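Local coordinates for NAD(P)H-FMN oxidoreductase (Bacillus subtilis, PDB 5LVA), which binds flavin mononucleotide in a flavodoxin-like fold and probably passes electrons from NAD(P)H through the flavin, as expected of a flavin reductase, at residues 81-84 with 85-89. Sequence-based numbering, arbitrary orientation.
Sequences HVLL and YGWAY
A type II beta turn over Leu84-Trp87, just beyond the C-terminal end of helix 73-82, folds Trp87, Ala88 and Tyr89 back onto Val82, Leu83 and Leu84, a worked example of one carbonyl organising a turn. Leu84 O accepts two backbone hydrogen bonds: Ala88 N donates at 2.9 Å, almost in line with the C=O, and Trp87 N at 3.0 Å from above the carbonyl plane. At the positive phi of Gly86 (86°) a side chain would be jammed against Tyr85 O, so glycine suits this third position; Gly86 N hydrogen-bonds to Tyr89 O. Leu83, the first residue to leave helical geometry, is the centre of an inverse gamma turn. In this flavodoxin-like fold the helix precedes the loop that leads to strand 100-106, and the turn lies away from the FMN site. Leu83 CD2 lies 3.9 Å from Ala88 CB and meets the edge of the Trp87 indole at CZ3. With CG anti to the backbone N (chi1 -177°), the Trp87 indole lies alongside Val82, whose CG1 is 4.1 Å from Trp87 CZ3; Trp87 NE1 is hydrogen-bonded to Glu55 of helix 47-56. The Tyr89 ring turns an edge to Leu83 O, 3.5 Å from CE1, has Tyr85 CA over one face, offset toward the rim, and meets the Phe137 ring. With only an alanine at Tyr89, a gap is likely to open beside Tyr85 CA and Phe137.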
ATOM      1  N   HIS A  81      -5.049  -9.057 -11.913  1.00 21.40           N
ATOM      2  CA  HIS A  81      -4.214  -9.601 -12.967  1.00 18.45           C
ATOM      3  C   HIS A  81      -3.015 -10.374 -12.452  1.00 21.68           C
ATOM      4  O   HIS A  81      -2.554 -11.301 -13.113  1.00 21.97           O
ATOM      5  CB  HIS A  81      -3.747  -8.485 -13.885  1.00 22.24           C
ATOM      6  CG  HIS A  81      -4.835  -7.916 -14.732  1.00 24.76           C
ATOM      7  ND1 HIS A  81      -4.587  -7.227 -15.898  1.00 26.97           N
ATOM      8  CD2 HIS A  81      -6.179  -7.929 -14.582  1.00 25.49           C
ATOM      9  CE1 HIS A  81      -5.731  -6.845 -16.430  1.00 25.15           C
ATOM     10  NE2 HIS A  81      -6.713  -7.256 -15.651  1.00 23.85           N
ATOM     11  N   VAL A  82      -2.516 -10.004 -11.277  1.00 19.00           N
ATOM     12  CA  VAL A  82      -1.307 -10.624 -10.756  1.00 17.59           C
ATOM     13  C   VAL A  82      -1.582 -11.833  -9.857  1.00 22.40           C
ATOM     14  O   VAL A  82      -0.902 -12.853  -9.972  1.00 23.42           O
ATOM     15  CB  VAL A  82      -0.449  -9.593  -9.993  1.00 23.04           C
ATOM     16  CG1 VAL A  82       0.778 -10.244  -9.384  1.00 19.89           C
ATOM     17  CG2 VAL A  82      -0.024  -8.463 -10.928  1.00 17.46           C
ATOM     18  N   LEU A  83      -2.588 -11.739  -8.989  1.00 22.56           N
ATOM     19  CA  LEU A  83      -2.886 -12.819  -8.041  1.00 21.24           C
ATOM     20  C   LEU A  83      -3.653 -13.987  -8.666  1.00 23.30           C
ATOM     21  O   LEU A  83      -4.861 -14.092  -8.536  1.00 22.87           O
ATOM     22  CB  LEU A  83      -3.669 -12.266  -6.856  1.00 24.89           C
ATOM     23  CG  LEU A  83      -3.013 -11.099  -6.121  1.00 17.82           C
ATOM     24  CD1 LEU A  83      -3.980 -10.514  -5.146  1.00 19.59           C
ATOM     25  CD2 LEU A  83      -1.762 -11.543  -5.403  1.00 16.84           C
ATOM     26  N   LEU A  84      -2.926 -14.883  -9.320  1.00 27.61           N
ATOM     27  CA  LEU A  84      -3.560 -15.908 -10.141  1.00 29.38           C
ATOM     28  C   LEU A  84      -3.562 -17.307  -9.527  1.00 25.69           C
ATOM     29  O   LEU A  84      -2.754 -17.621  -8.653  1.00 27.98           O
ATOM     30  CB  LEU A  84      -2.890 -15.958 -11.509  1.00 23.60           C
ATOM     31  CG  LEU A  84      -2.969 -14.670 -12.325  1.00 24.75           C
ATOM     32  CD1 LEU A  84      -2.227 -14.843 -13.627  1.00 23.76           C
ATOM     33  CD2 LEU A  84      -4.394 -14.289 -12.598  1.00 20.56           C
ATOM     34  N   TYR A  85      -4.501 -18.121 -10.007  1.00 24.51           N
ATOM     35  CA  TYR A  85      -4.626 -19.510  -9.615  1.00 24.12           C
ATOM     36  C   TYR A  85      -3.308 -20.221  -9.846  1.00 24.15           C
ATOM     37  O   TYR A  85      -2.701 -20.064 -10.879  1.00 29.15           O
ATOM     38  CB  TYR A  85      -5.752 -20.193 -10.402  1.00 26.33           C
ATOM     39  CG  TYR A  85      -6.014 -21.611  -9.954  1.00 34.90           C
ATOM     40  CD1 TYR A  85      -5.223 -22.666 -10.396  1.00 34.51           C
ATOM     41  CD2 TYR A  85      -7.033 -21.895  -9.056  1.00 38.76           C
ATOM     42  CE1 TYR A  85      -5.445 -23.954  -9.966  1.00 32.39           C
ATOM     43  CE2 TYR A  85      -7.265 -23.176  -8.629  1.00 37.82           C
ATOM     44  CZ  TYR A  85      -6.471 -24.201  -9.086  1.00 39.35           C
ATOM     45  OH  TYR A  85      -6.715 -25.483  -8.653  1.00 59.46           O
ATOM     46  N   GLY A  86      -2.860 -21.005  -8.883  1.00 29.59           N
ATOM     47  CA  GLY A  86      -1.624 -21.738  -9.057  1.00 28.41           C
ATOM     48  C   GLY A  86      -0.405 -20.926  -8.681  1.00 32.52           C
ATOM     49  O   GLY A  86       0.716 -21.423  -8.717  1.00 31.32           O
ATOM     50  N   TRP A  87      -0.613 -19.666  -8.324  1.00 29.30           N
ATOM     51  CA  TRP A  87       0.495 -18.852  -7.859  1.00 27.19           C
ATOM     52  C   TRP A  87       0.201 -18.252  -6.503  1.00 25.78           C
ATOM     53  O   TRP A  87       0.961 -18.414  -5.559  1.00 25.48           O
ATOM     54  CB  TRP A  87       0.829 -17.731  -8.852  1.00 22.29           C
ATOM     55  CG  TRP A  87       2.026 -16.944  -8.384  1.00 22.61           C
ATOM     56  CD1 TRP A  87       3.326 -17.351  -8.400  1.00 19.70           C
ATOM     57  CD2 TRP A  87       2.027 -15.632  -7.811  1.00 20.27           C
ATOM     58  NE1 TRP A  87       4.131 -16.377  -7.883  1.00 22.79           N
ATOM     59  CE2 TRP A  87       3.358 -15.314  -7.509  1.00 21.23           C
ATOM     60  CE3 TRP A  87       1.031 -14.700  -7.519  1.00 21.10           C
ATOM     61  CZ2 TRP A  87       3.714 -14.108  -6.929  1.00 20.70           C
ATOM     62  CZ3 TRP A  87       1.390 -13.509  -6.955  1.00 17.69           C
ATOM     63  CH2 TRP A  87       2.719 -13.219  -6.671  1.00 18.96           C
ATOM     64  N   ALA A  88      -0.903 -17.532  -6.419  1.00 25.00           N
ATOM     65  CA  ALA A  88      -1.238 -16.852  -5.188  1.00 23.65           C
ATOM     66  C   ALA A  88      -2.225 -17.694  -4.390  1.00 28.36           C
ATOM     67  O   ALA A  88      -2.219 -17.687  -3.168  1.00 26.33           O
ATOM     68  CB  ALA A  88      -1.801 -15.482  -5.478  1.00 26.21           C
ATOM     69  N   TYR A  89      -3.064 -18.429  -5.103  1.00 27.77           N
ATOM     70  CA  TYR A  89      -4.018 -19.320  -4.482  1.00 26.03           C
ATOM     71  C   TYR A  89      -4.215 -20.514  -5.377  1.00 31.66           C
ATOM     72  O   TYR A  89      -3.648 -20.591  -6.462  1.00 32.89           O
ATOM     73  CB  TYR A  89      -5.354 -18.622  -4.241  1.00 23.28           C
ATOM     74  CG  TYR A  89      -6.125 -18.312  -5.504  1.00 26.02           C
ATOM     75  CD1 TYR A  89      -5.796 -17.215  -6.294  1.00 23.51           C
ATOM     76  CD2 TYR A  89      -7.194 -19.107  -5.899  1.00 28.77           C
ATOM     77  CE1 TYR A  89      -6.500 -16.928  -7.441  1.00 22.86           C
ATOM     78  CE2 TYR A  89      -7.904 -18.822  -7.045  1.00 24.38           C
ATOM     79  CZ  TYR A  89      -7.550 -17.737  -7.814  1.00 26.68           C
ATOM     80  OH  TYR A  89      -8.259 -17.459  -8.955  1.00 33.47           O
TER